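Local coordinates for protein putative polyphosphate kinase 2 (PDB 3CZP) that transfers phosphate from inorganic polyphosphate to AMP, making ADP with the help of magnesium, and also converts GMP to GDP less efficiently, at residues 303-308 / 314-319; 307-312 / 437-442; 319-324 / 329-334; 468-471 / 477-480. One frame throughout, in Å; residues are numbered along the deposited sequence.

Contact 1: 303-308 / 314-319; sequences AVFEGN and GGAIRR
The carbonyl oxygen of G315 takes the amide of R319 (N to O 3.2 Å) and, weakly, that of R318, in the helical turn that lays A316 and I317 against the ring of F305. The two segments belong to the opening unit of a P-loop NTPase fold: the strand 300-307 ends in a GNDAAG sequence of Walker A type, and the helix 313-321 that follows doubles back to cover one face of the sheet. F305 points from the strand toward this helix, and its nearest helical partner in the backbone is I317, with their CA atoms 8.2 Å apart.

I317 does most of the touching. Its CG1 sits over the middle of the phenyl ring in a CH-pi contact, 3.7 Å from the ring centroid and only 12° off the ring normal, while I317 CD1 runs on to 4.0 Å from F305 CD2. With CG1 anti to its own carbonyl carbon (chi1 -79°), the I317 chain is brought over the ring; the two side chains run past each other in opposite directions. A316 meets the ring obliquely, its CB 4.1 Å from CE1 of F305. V482 of helix 475-496 packs on both F305 and A316, and F409 of the neighbouring strand brings a second ring against F305.

On the outer part of the helix the guanidinium groups of R318 and R319 lie against each other, and R318 NH2 is salt-bridged to D322. In that pairing R318 NH2 lies 3.7 Å above the guanidinium plane of R319, over its centre.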
loop_
_atom_site.group_PDB
_atom_site.type_symbol
_atom_site.label_atom_id
_atom_site.label_comp_id
_atom_site.label_asym_id
_atom_site.label_seq_id
_atom_site.Cartn_x
_atom_site.Cartn_y
_atom_site.Cartn_z
ATOM N N ALA A 303 -13.933 -13.540 8.025
ATOM C CA ALA A 303 -13.860 -14.978 8.387
ATOM C C ALA A 303 -12.432 -15.418 8.507
ATOM O O ALA A 303 -11.657 -15.351 7.550
ATOM C CB ALA A 303 -14.620 -15.866 7.396
ATOM N N VAL A 304 -12.061 -15.839 9.702
ATOM C CA VAL A 304 -10.739 -16.336 9.983
ATOM C C VAL A 304 -10.727 -17.865 10.015
ATOM O O VAL A 304 -11.577 -18.476 10.677
ATOM C CB VAL A 304 -10.272 -15.855 11.369
ATOM C CG1 VAL A 304 -9.122 -16.740 11.844
ATOM C CG2 VAL A 304 -9.923 -14.311 11.364
ATOM N N PHE A 305 -9.785 -18.486 9.323
ATOM C CA PHE A 305 -9.641 -19.956 9.355
ATOM C C PHE A 305 -8.298 -20.427 9.860
ATOM O O PHE A 305 -7.257 -20.070 9.309
ATOM C CB PHE A 305 -9.841 -20.558 7.946
ATOM C CG PHE A 305 -11.246 -20.520 7.462
ATOM C CD1 PHE A 305 -12.080 -21.645 7.585
ATOM C CD2 PHE A 305 -11.754 -19.374 6.870
ATOM C CE1 PHE A 305 -13.376 -21.599 7.124
ATOM C CE2 PHE A 305 -13.095 -19.297 6.436
ATOM C CZ PHE A 305 -13.891 -20.395 6.531
ATOM N N GLU A 306 -8.336 -21.227 10.921
ATOM C CA GLU A 306 -7.195 -21.920 11.438
ATOM C C GLU A 306 -7.573 -23.400 11.603
ATOM O O GLU A 306 -8.766 -23.767 11.585
ATOM C CB GLU A 306 -6.761 -21.334 12.791
ATOM C CG GLU A 306 -6.434 -19.823 12.867
ATOM C CD GLU A 306 -5.099 -19.382 12.223
ATOM O OE1 GLU A 306 -4.281 -20.239 11.879
ATOM O OE2 GLU A 306 -4.884 -18.134 12.075
ATOM N N GLY A 307 -6.554 -24.252 11.717
ATOM C CA GLY A 307 -6.775 -25.650 12.125
ATOM C C GLY A 307 -5.541 -26.461 11.917
ATOM O O GLY A 307 -4.558 -25.985 11.359
ATOM N N ASN A 308 -5.605 -27.716 12.331
ATOM C CA ASN A 308 -4.546 -28.658 12.087
ATOM C C ASN A 308 -4.213 -28.765 10.574
ATOM O O ASN A 308 -5.020 -28.474 9.713
ATOM C CB ASN A 308 -4.984 -30.036 12.640
ATOM C CG ASN A 308 -5.109 -30.056 14.171
ATOM O OD1 ASN A 308 -4.112 -29.832 14.901
ATOM N ND2 ASN A 308 -6.325 -30.352 14.668
ATOM N N GLY A 314 -9.034 -25.177 3.059
ATOM C CA GLY A 314 -9.231 -24.829 1.663
ATOM C C GLY A 314 -10.586 -25.268 1.155
ATOM O O GLY A 314 -11.286 -24.535 0.469
ATOM N N GLY A 315 -10.955 -26.480 1.519
ATOM C CA GLY A 315 -12.222 -27.012 1.103
ATOM C C GLY A 315 -13.385 -26.284 1.726
ATOM O O GLY A 315 -14.336 -25.950 1.019
ATOM N N ALA A 316 -13.324 -26.049 3.045
ATOM C CA ALA A 316 -14.386 -25.255 3.724
ATOM C C ALA A 316 -14.487 -23.867 3.131
ATOM O O ALA A 316 -15.582 -23.337 2.937
ATOM C CB ALA A 316 -14.198 -25.183 5.257
ATOM N N ILE A 317 -13.349 -23.256 2.854
ATOM C CA ILE A 317 -13.343 -21.898 2.317
ATOM C C ILE A 317 -14.017 -21.870 0.946
ATOM O O ILE A 317 -14.758 -20.945 0.631
ATOM C CB ILE A 317 -11.880 -21.359 2.195
ATOM C CG1 ILE A 317 -11.348 -20.889 3.531
ATOM C CG2 ILE A 317 -11.736 -20.246 1.184
ATOM C CD1 ILE A 317 -9.929 -20.478 3.486
ATOM N N ARG A 318 -13.766 -22.869 0.125
ATOM C CA ARG A 318 -14.318 -22.820 -1.221
ATOM C C ARG A 318 -15.834 -23.060 -1.261
ATOM O O ARG A 318 -16.501 -22.587 -2.170
ATOM C CB ARG A 318 -13.617 -23.793 -2.177
ATOM C CG ARG A 318 -13.516 -23.222 -3.645
ATOM C CD ARG A 318 -13.562 -24.301 -4.677
ATOM N NE ARG A 318 -14.872 -24.959 -4.729
ATOM C CZ ARG A 318 -15.107 -26.136 -5.301
ATOM N NH1 ARG A 318 -14.134 -26.840 -5.883
ATOM N NH2 ARG A 318 -16.329 -26.637 -5.283
ATOM N N ARG A 319 -16.371 -23.821 -0.309
ATOM C CA ARG A 319 -17.832 -23.998 -0.248
ATOM C C ARG A 319 -18.543 -22.672 0.171
ATOM O O ARG A 319 -19.722 -22.452 -0.157
ATOM C CB ARG A 319 -18.223 -25.158 0.658
ATOM C CG ARG A 319 -17.757 -26.583 0.201
ATOM C CD ARG A 319 -17.867 -26.741 -1.286
ATOM N NE ARG A 319 -17.240 -27.959 -1.782
ATOM C CZ ARG A 319 -15.930 -28.151 -1.940
ATOM N NH1 ARG A 319 -15.052 -27.201 -1.655
ATOM N NH2 ARG A 319 -15.499 -29.312 -2.414
#

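Contact 2: 307-312 / 437-442; sequences GNDAAG and EEDWRN
D309 of the P-loop turn reaches across to D439 and N442 of the loop between helices 415-427 and 446-460, a position consistent with the lid of P-loop kinases. The close part is small: OD2 of D309 comes 3.2 Å from the CB of D439, touching the methylene and not the acid. The two carboxylate planes stand 88° apart, and OD2 of D309 is 4.6 Å from OD2 of D439. With CG between the backbone N and carbonyl carbon (chi1 53°), the acid of D439 is instead tied through OD1 to T436 OG1. N442 approaches less closely, its ND2 3.7 Å from OD2 of D309, while F422 packs on both aspartates.

The P-loop side is fixed by a type II turn from N308 to A311 and by Q418 and R421, which bind the carbonyl oxygens of D309 and A310. A glycerol, probably from crystallisation, is hydrogen-bonded by the amides of A310 and G312, consistent with a loop that in P-loop proteins holds phosphate.

Toward E438 the contact is loose, spanned by a single water that donates to D309 OD1 (3.0 Å) and to E438 OE2 (3.2 Å).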
loop_
_atom_site.group_PDB
_atom_site.type_symbol
_atom_site.label_atom_id
_atom_site.label_comp_id
_atom_site.label_asym_id
_atom_site.label_seq_id
_atom_site.Cartn_x
_atom_site.Cartn_y
_atom_site.Cartn_z
ATOM N N GLY A 307 -6.554 -24.252 11.717
ATOM C CA GLY A 307 -6.775 -25.650 12.125
ATOM C C GLY A 307 -5.541 -26.461 11.917
ATOM O O GLY A 307 -4.558 -25.985 11.359
ATOM N N ASN A 308 -5.605 -27.716 12.331
ATOM C CA ASN A 308 -4.546 -28.658 12.087
ATOM C C ASN A 308 -4.213 -28.765 10.574
ATOM O O ASN A 308 -5.020 -28.474 9.713
ATOM C CB ASN A 308 -4.984 -30.036 12.640
ATOM C CG ASN A 308 -5.109 -30.056 14.171
ATOM O OD1 ASN A 308 -4.112 -29.832 14.901
ATOM N ND2 ASN A 308 -6.325 -30.352 14.668
ATOM N N ASP A 309 -3.005 -29.187 10.267
ATOM C CA ASP A 309 -2.633 -29.460 8.896
ATOM C C ASP A 309 -3.550 -30.542 8.344
ATOM O O ASP A 309 -3.948 -31.472 9.060
ATOM C CB ASP A 309 -1.180 -29.884 8.812
ATOM C CG ASP A 309 -0.214 -28.743 9.050
ATOM O OD1 ASP A 309 -0.533 -27.562 8.799
ATOM O OD2 ASP A 309 0.924 -29.025 9.467
ATOM N N ALA A 310 -3.941 -30.385 7.079
ATOM C CA ALA A 310 -4.873 -31.310 6.428
ATOM C C ALA A 310 -6.281 -31.294 7.022
ATOM O O ALA A 310 -7.075 -32.163 6.709
ATOM C CB ALA A 310 -4.291 -32.759 6.433
ATOM N N ALA A 311 -6.602 -30.308 7.852
ATOM C CA ALA A 311 -7.927 -30.231 8.505
ATOM C C ALA A 311 -9.022 -29.913 7.499
ATOM O O ALA A 311 -10.199 -30.161 7.742
ATOM C CB ALA A 311 -7.941 -29.196 9.669
ATOM N N GLY A 312 -8.611 -29.378 6.357
ATOM C CA GLY A 312 -9.525 -29.101 5.251
ATOM C C GLY A 312 -10.028 -27.653 5.252
ATOM O O GLY A 312 -11.196 -27.408 5.000
ATOM N N GLU A 437 8.233 -31.501 3.669
ATOM C CA GLU A 437 9.256 -31.878 4.667
ATOM C C GLU A 437 8.897 -31.438 6.103
ATOM O O GLU A 437 9.215 -32.137 7.073
ATOM C CB GLU A 437 10.629 -31.301 4.264
ATOM C CG GLU A 437 11.812 -31.768 5.138
ATOM C CD GLU A 437 13.166 -31.226 4.673
ATOM O OE1 GLU A 437 13.246 -30.040 4.284
ATOM O OE2 GLU A 437 14.157 -31.989 4.711
ATOM N N GLU A 438 8.218 -30.295 6.220
ATOM C CA GLU A 438 7.963 -29.641 7.511
ATOM C C GLU A 438 6.764 -30.179 8.308
ATOM O O GLU A 438 6.835 -30.245 9.534
ATOM C CB GLU A 438 7.800 -28.121 7.324
ATOM C CG GLU A 438 6.590 -27.683 6.466
ATOM C CD GLU A 438 6.161 -26.250 6.734
ATOM O OE1 GLU A 438 7.037 -25.397 6.991
ATOM O OE2 GLU A 438 4.942 -25.981 6.691
ATOM N N ASP A 439 5.666 -30.535 7.639
ATOM C CA ASP A 439 4.438 -30.910 8.364
ATOM C C ASP A 439 4.402 -32.394 8.785
ATOM O O ASP A 439 3.402 -32.859 9.333
ATOM C CB ASP A 439 3.162 -30.470 7.624
ATOM C CG ASP A 439 3.108 -30.933 6.172
ATOM O OD1 ASP A 439 4.004 -30.578 5.377
ATOM O OD2 ASP A 439 2.136 -31.628 5.816
ATOM N N TRP A 440 5.498 -33.118 8.540
ATOM C CA TRP A 440 5.798 -34.364 9.275
ATOM C C TRP A 440 6.475 -34.066 10.623
ATOM O O TRP A 440 6.337 -34.839 11.571
ATOM C CB TRP A 440 6.668 -35.314 8.442
ATOM C CG TRP A 440 5.879 -36.043 7.421
ATOM C CD1 TRP A 440 5.901 -35.847 6.072
ATOM C CD2 TRP A 440 4.908 -37.073 7.667
ATOM N NE1 TRP A 440 5.017 -36.707 5.456
ATOM C CE2 TRP A 440 4.392 -37.468 6.410
ATOM C CE3 TRP A 440 4.427 -37.702 8.826
ATOM C CZ2 TRP A 440 3.417 -38.470 6.277
ATOM C CZ3 TRP A 440 3.455 -38.701 8.694
ATOM C CH2 TRP A 440 2.964 -39.073 7.427
ATOM N N ARG A 441 7.200 -32.948 10.693
ATOM C CA ARG A 441 7.758 -32.458 11.953
ATOM C C ARG A 441 6.664 -31.844 12.847
ATOM O O ARG A 441 6.587 -32.198 14.023
ATOM C CB ARG A 441 8.914 -31.463 11.711
ATOM C CG ARG A 441 10.088 -32.047 10.900
ATOM C CD ARG A 441 11.153 -31.005 10.557
ATOM N NE ARG A 441 12.093 -31.493 9.540
ATOM C CZ ARG A 441 13.234 -30.891 9.187
ATOM N NH1 ARG A 441 14.004 -31.434 8.248
ATOM N NH2 ARG A 441 13.625 -29.757 9.764
ATOM N N ASN A 442 5.822 -30.953 12.301
ATOM C CA ASN A 442 4.685 -30.344 13.056
ATOM C C ASN A 442 3.735 -31.376 13.691
ATOM O O ASN A 442 3.105 -31.107 14.723
ATOM C CB ASN A 442 3.838 -29.413 12.163
ATOM C CG ASN A 442 4.570 -28.129 11.744
ATOM O OD1 ASN A 442 5.486 -27.654 12.428
ATOM N ND2 ASN A 442 4.142 -27.554 10.615
HETATM O O HOH W 1 2.019 -26.269 7.845
#

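Contact 3: 319-324 / 329-334; sequences RVTDAL and YHIVPI
T321 and Y329, with CA atoms 7.6 Å apart, are the closest backbone pair between 319-324, which holds a type I turn from T321 to L324, and 329-334. The phenol of Y329 is the larger surface of the contact, and T321 crosses it at about a right angle. The threonine methyl makes a CH-pi contact over one face, CG2 lying 3.8 Å from the ring centroid and 17° off the normal, displaced toward the rim. T321 CB is closer still to the hydroxyl end, 3.5 Å from CZ of Y329. This orientation of T321 (chi1 60°) is tied to a bond within the helix: OG1 is turned back to the carbonyl oxygen of R318, which satisfies the hydroxyl and presents the methyl to the Y329 ring and I331.

The same methyl also meets the strand, CG2 standing 3.6 Å from CD1 of I331. L324 borders the ring obliquely, its CD1 4.1 Å from CD2 of Y329. At the polar end of the tyrosine a water lies in the ring plane, 2.8 Å from Y329 OH and 3.0 Å from the carbonyl oxygen of L324, to which it can donate, bridging the turn and the phenol.

The other subunit of the homodimer adds to this patch, with P69 of that chain on T321 and R70 of that chain on I331. Strands 300-307 and 330-333 run parallel with strand 360-364 between them, and the helix joining them makes this the first beta-alpha-beta crossover of a P-loop NTPase fold.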
loop_
_atom_site.group_PDB
_atom_site.type_symbol
_atom_site.label_atom_id
_atom_site.label_comp_id
_atom_site.label_asym_id
_atom_site.label_seq_id
_atom_site.Cartn_x
_atom_site.Cartn_y
_atom_site.Cartn_z
ATOM N N ARG A 319 -16.371 -23.821 -0.309
ATOM C CA ARG A 319 -17.832 -23.998 -0.248
ATOM C C ARG A 319 -18.543 -22.672 0.171
ATOM O O ARG A 319 -19.722 -22.452 -0.157
ATOM C CB ARG A 319 -18.223 -25.158 0.658
ATOM C CG ARG A 319 -17.757 -26.583 0.201
ATOM C CD ARG A 319 -17.867 -26.741 -1.286
ATOM N NE ARG A 319 -17.240 -27.959 -1.782
ATOM C CZ ARG A 319 -15.930 -28.151 -1.940
ATOM N NH1 ARG A 319 -15.052 -27.201 -1.655
ATOM N NH2 ARG A 319 -15.499 -29.312 -2.414
ATOM N N VAL A 320 -17.825 -21.806 0.880
ATOM C CA VAL A 320 -18.321 -20.438 1.154
ATOM C C VAL A 320 -18.248 -19.615 -0.132
ATOM O O VAL A 320 -19.216 -18.959 -0.512
ATOM C CB VAL A 320 -17.477 -19.754 2.272
ATOM C CG1 VAL A 320 -17.841 -18.233 2.454
ATOM C CG2 VAL A 320 -17.632 -20.548 3.559
ATOM N N THR A 321 -17.117 -19.652 -0.817
ATOM C CA THR A 321 -16.941 -18.807 -2.014
ATOM C C THR A 321 -17.915 -19.238 -3.107
ATOM O O THR A 321 -18.375 -18.393 -3.860
ATOM C CB THR A 321 -15.439 -18.756 -2.567
ATOM O OG1 THR A 321 -14.984 -20.047 -2.922
ATOM C CG2 THR A 321 -14.471 -18.194 -1.537
ATOM N N ASP A 322 -18.200 -20.548 -3.178
ATOM C CA ASP A 322 -19.130 -21.149 -4.165
ATOM C C ASP A 322 -20.505 -20.525 -4.097
ATOM O O ASP A 322 -21.222 -20.487 -5.090
ATOM C CB ASP A 322 -19.258 -22.661 -3.919
ATOM C CG ASP A 322 -18.116 -23.505 -4.550
ATOM O OD1 ASP A 322 -17.229 -22.983 -5.266
ATOM O OD2 ASP A 322 -18.142 -24.752 -4.348
ATOM N N ALA A 323 -20.877 -20.055 -2.904
ATOM C CA ALA A 323 -22.120 -19.351 -2.661
ATOM C C ALA A 323 -22.194 -17.947 -3.307
ATOM O O ALA A 323 -23.273 -17.431 -3.548
ATOM C CB ALA A 323 -22.354 -19.233 -1.128
ATOM N N LEU A 324 -21.054 -17.326 -3.587
ATOM C CA LEU A 324 -21.036 -15.928 -4.013
ATOM C C LEU A 324 -20.312 -15.652 -5.334
ATOM O O LEU A 324 -19.669 -16.520 -5.910
ATOM C CB LEU A 324 -20.396 -15.076 -2.918
ATOM C CG LEU A 324 -20.852 -15.224 -1.470
ATOM C CD1 LEU A 324 -19.745 -14.721 -0.558
ATOM C CD2 LEU A 324 -22.187 -14.566 -1.166
ATOM N N TYR A 329 -15.868 -10.951 -2.515
ATOM C CA TYR A 329 -15.009 -11.440 -1.467
ATOM C C TYR A 329 -13.565 -11.256 -1.881
ATOM O O TYR A 329 -13.273 -10.952 -3.049
ATOM C CB TYR A 329 -15.346 -12.892 -1.045
ATOM C CG TYR A 329 -15.210 -13.897 -2.165
ATOM C CD1 TYR A 329 -13.947 -14.273 -2.628
ATOM C CD2 TYR A 329 -16.336 -14.462 -2.783
ATOM C CE1 TYR A 329 -13.797 -15.165 -3.633
ATOM C CE2 TYR A 329 -16.183 -15.379 -3.828
ATOM C CZ TYR A 329 -14.925 -15.727 -4.235
ATOM O OH TYR A 329 -14.717 -16.589 -5.262
ATOM N N HIS A 330 -12.682 -11.382 -0.879
ATOM C CA HIS A 330 -11.233 -11.226 -1.028
ATOM C C HIS A 330 -10.629 -12.249 -0.085
ATOM O O HIS A 330 -10.896 -12.185 1.106
ATOM C CB HIS A 330 -10.833 -9.812 -0.634
ATOM C CG HIS A 330 -9.348 -9.570 -0.621
ATOM N ND1 HIS A 330 -8.514 -9.961 -1.656
ATOM C CD2 HIS A 330 -8.561 -8.922 0.270
ATOM C CE1 HIS A 330 -7.279 -9.572 -1.394
ATOM N NE2 HIS A 330 -7.274 -8.945 -0.227
ATOM N N ILE A 331 -9.896 -13.237 -0.606
ATOM C CA ILE A 331 -9.274 -14.236 0.233
ATOM C C ILE A 331 -7.796 -13.900 0.377
ATOM O O ILE A 331 -7.116 -13.643 -0.631
ATOM C CB ILE A 331 -9.411 -15.630 -0.355
ATOM C CG1 ILE A 331 -10.890 -15.959 -0.670
ATOM C CG2 ILE A 331 -8.794 -16.657 0.578
ATOM C CD1 ILE A 331 -11.012 -17.286 -1.384
ATOM N N VAL A 332 -7.309 -13.908 1.626
ATOM C CA VAL A 332 -5.915 -13.608 1.969
ATOM C C VAL A 332 -5.265 -14.831 2.598
ATOM O O VAL A 332 -5.531 -15.131 3.745
ATOM C CB VAL A 332 -5.814 -12.500 3.008
ATOM C CG1 VAL A 332 -4.309 -12.134 3.302
ATOM C CG2 VAL A 332 -6.662 -11.318 2.564
ATOM N N PRO A 333 -4.425 -15.531 1.856
ATOM C CA PRO A 333 -3.703 -16.661 2.425
ATOM C C PRO A 333 -2.472 -16.154 3.170
ATOM O O PRO A 333 -1.592 -15.551 2.585
ATOM C CB PRO A 333 -3.401 -17.511 1.191
ATOM C CG PRO A 333 -3.288 -16.534 0.065
ATOM C CD PRO A 333 -4.167 -15.375 0.423
ATOM N N ILE A 334 -2.437 -16.308 4.482
ATOM C CA ILE A 334 -1.411 -15.609 5.261
ATOM C C ILE A 334 -0.235 -16.555 5.287
ATOM O O ILE A 334 -0.436 -17.694 5.623
ATOM C CB ILE A 334 -1.906 -15.283 6.685
ATOM C CG1 ILE A 334 -2.946 -14.135 6.616
ATOM C CG2 ILE A 334 -0.762 -14.998 7.615
ATOM C CD1 ILE A 334 -2.431 -12.812 6.098
HETATM O O HOH W 2 -17.001 -17.694 -6.393
#

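Contact 4: 468-471 / 477-480; sequences TLVE and FARV
V470 and A478, their CA atoms 5.9 Å apart, mark the closest backbone approach between strand 467-471 and the early part of helix 475-496, which the chain enters after a short connection. Packing here is close: V470 CG1, anti to the backbone N (chi1 -176°), touches A478 at CA (3.6 Å) as well as at CB (3.7 Å). F409 and L411 of the neighbouring strand also pack on V470.

The strand lies at one edge of the parallel five-stranded sheet of this P-loop NTPase domain, in strand order 2-3-1-4-5, and the helix is the one following that last strand. E471 and F477 meet at the strand's end. The carbonyl oxygen of E471, buried and without a hydrogen-bond partner, faces the ring edge at CD2 of F477, 3.3 Å away. Bent at chi2 (81°), the glutamate chain folds round to put OE1 in the ring plane, with the carboxylate turned 85° from the phenyl. OE1 is also salt-bridged to K481, one helical turn beyond F477, and lies 3.5 Å from F477 CE2.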
loop_
_atom_site.group_PDB
_atom_site.type_symbol
_atom_site.label_atom_id
_atom_site.label_comp_id
_atom_site.label_asym_id
_atom_site.label_seq_id
_atom_site.Cartn_x
_atom_site.Cartn_y
_atom_site.Cartn_z
ATOM N N THR A 468 -15.253 -20.593 17.100
ATOM C CA THR A 468 -16.071 -21.755 16.745
ATOM C C THR A 468 -15.153 -22.880 16.458
ATOM O O THR A 468 -14.345 -22.788 15.564
ATOM C CB THR A 468 -16.914 -21.512 15.466
ATOM O OG1 THR A 468 -17.623 -20.288 15.621
ATOM C CG2 THR A 468 -17.920 -22.708 15.168
ATOM N N LEU A 469 -15.264 -23.926 17.266
ATOM C CA LEU A 469 -14.511 -25.120 17.064
ATOM C C LEU A 469 -15.310 -26.013 16.090
ATOM O O LEU A 469 -16.443 -26.412 16.382
ATOM C CB LEU A 469 -14.221 -25.818 18.428
ATOM C CG LEU A 469 -13.625 -24.932 19.540
ATOM C CD1 LEU A 469 -13.648 -25.613 20.908
ATOM C CD2 LEU A 469 -12.205 -24.386 19.199
ATOM N N VAL A 470 -14.713 -26.309 14.936
ATOM C CA VAL A 470 -15.366 -27.125 13.924
ATOM C C VAL A 470 -14.829 -28.559 14.007
ATOM O O VAL A 470 -13.647 -28.783 13.899
ATOM C CB VAL A 470 -15.173 -26.515 12.516
ATOM C CG1 VAL A 470 -15.944 -27.337 11.463
ATOM C CG2 VAL A 470 -15.607 -25.028 12.498
ATOM N N GLU A 471 -15.702 -29.506 14.275
ATOM C CA GLU A 471 -15.356 -30.948 14.299
ATOM C C GLU A 471 -15.176 -31.337 12.837
ATOM O O GLU A 471 -16.148 -31.392 12.081
ATOM C CB GLU A 471 -16.481 -31.774 14.927
ATOM C CG GLU A 471 -16.804 -31.485 16.396
ATOM C CD GLU A 471 -17.693 -30.250 16.609
ATOM O OE1 GLU A 471 -17.984 -29.492 15.658
ATOM O OE2 GLU A 471 -18.073 -30.043 17.762
ATOM N N PHE A 477 -19.734 -32.370 7.292
ATOM C CA PHE A 477 -20.245 -31.766 8.541
ATOM C C PHE A 477 -19.549 -30.426 8.744
ATOM O O PHE A 477 -20.198 -29.383 8.937
ATOM C CB PHE A 477 -19.984 -32.741 9.724
ATOM C CG PHE A 477 -20.350 -32.187 11.080
ATOM C CD1 PHE A 477 -21.609 -32.432 11.627
ATOM C CD2 PHE A 477 -19.448 -31.420 11.807
ATOM C CE1 PHE A 477 -21.963 -31.939 12.865
ATOM C CE2 PHE A 477 -19.803 -30.893 13.066
ATOM C CZ PHE A 477 -21.072 -31.154 13.589
ATOM N N ALA A 478 -18.218 -30.462 8.648
ATOM C CA ALA A 478 -17.366 -29.265 8.751
ATOM C C ALA A 478 -17.813 -28.139 7.800
ATOM O O ALA A 478 -18.012 -26.978 8.221
ATOM C CB ALA A 478 -15.886 -29.635 8.505
ATOM N N ARG A 479 -17.991 -28.462 6.518
ATOM C CA ARG A 479 -18.402 -27.435 5.556
ATOM C C ARG A 479 -19.718 -26.730 5.899
ATOM O O ARG A 479 -19.820 -25.493 5.828
ATOM C CB ARG A 479 -18.455 -27.983 4.138
ATOM C CG ARG A 479 -17.082 -28.332 3.531
ATOM C CD ARG A 479 -17.282 -29.307 2.390
ATOM N NE ARG A 479 -15.997 -29.750 1.845
ATOM C CZ ARG A 479 -15.877 -30.711 0.920
ATOM N NH1 ARG A 479 -16.957 -31.292 0.415
ATOM N NH2 ARG A 479 -14.677 -31.077 0.473
ATOM N N VAL A 480 -20.726 -27.512 6.255
ATOM C CA VAL A 480 -22.051 -26.966 6.550
ATOM C C VAL A 480 -22.013 -26.138 7.822
ATOM O O VAL A 480 -22.587 -25.076 7.888
ATOM C CB VAL A 480 -23.123 -28.107 6.628
ATOM C CG1 VAL A 480 -24.454 -27.542 7.053
ATOM C CG2 VAL A 480 -23.186 -28.832 5.251
#

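All four contacts belong to the second PPK2 region. Contacts 1 and 3 follow one another along helix 313-321, their centres 9 Å apart, and join where I317 CG2 meets I331 CD1 at 4.0 Å; both also touch the second subunit. Contact 4 is on the edge strand at the other side of the same sheet from 330-333, its centre 10 Å from that of contact 1. Between them R319 NH2 and R479 NH2 come within 3.5 Å, like charges side by side. Contact 2 continues from the strand of contact 1 into the P-loop, centres 14 Å apart, and lies beside a bound glycerol, about 5 Å from the D309 side chain. Contact 3 lies 21 Å from it, centre to centre.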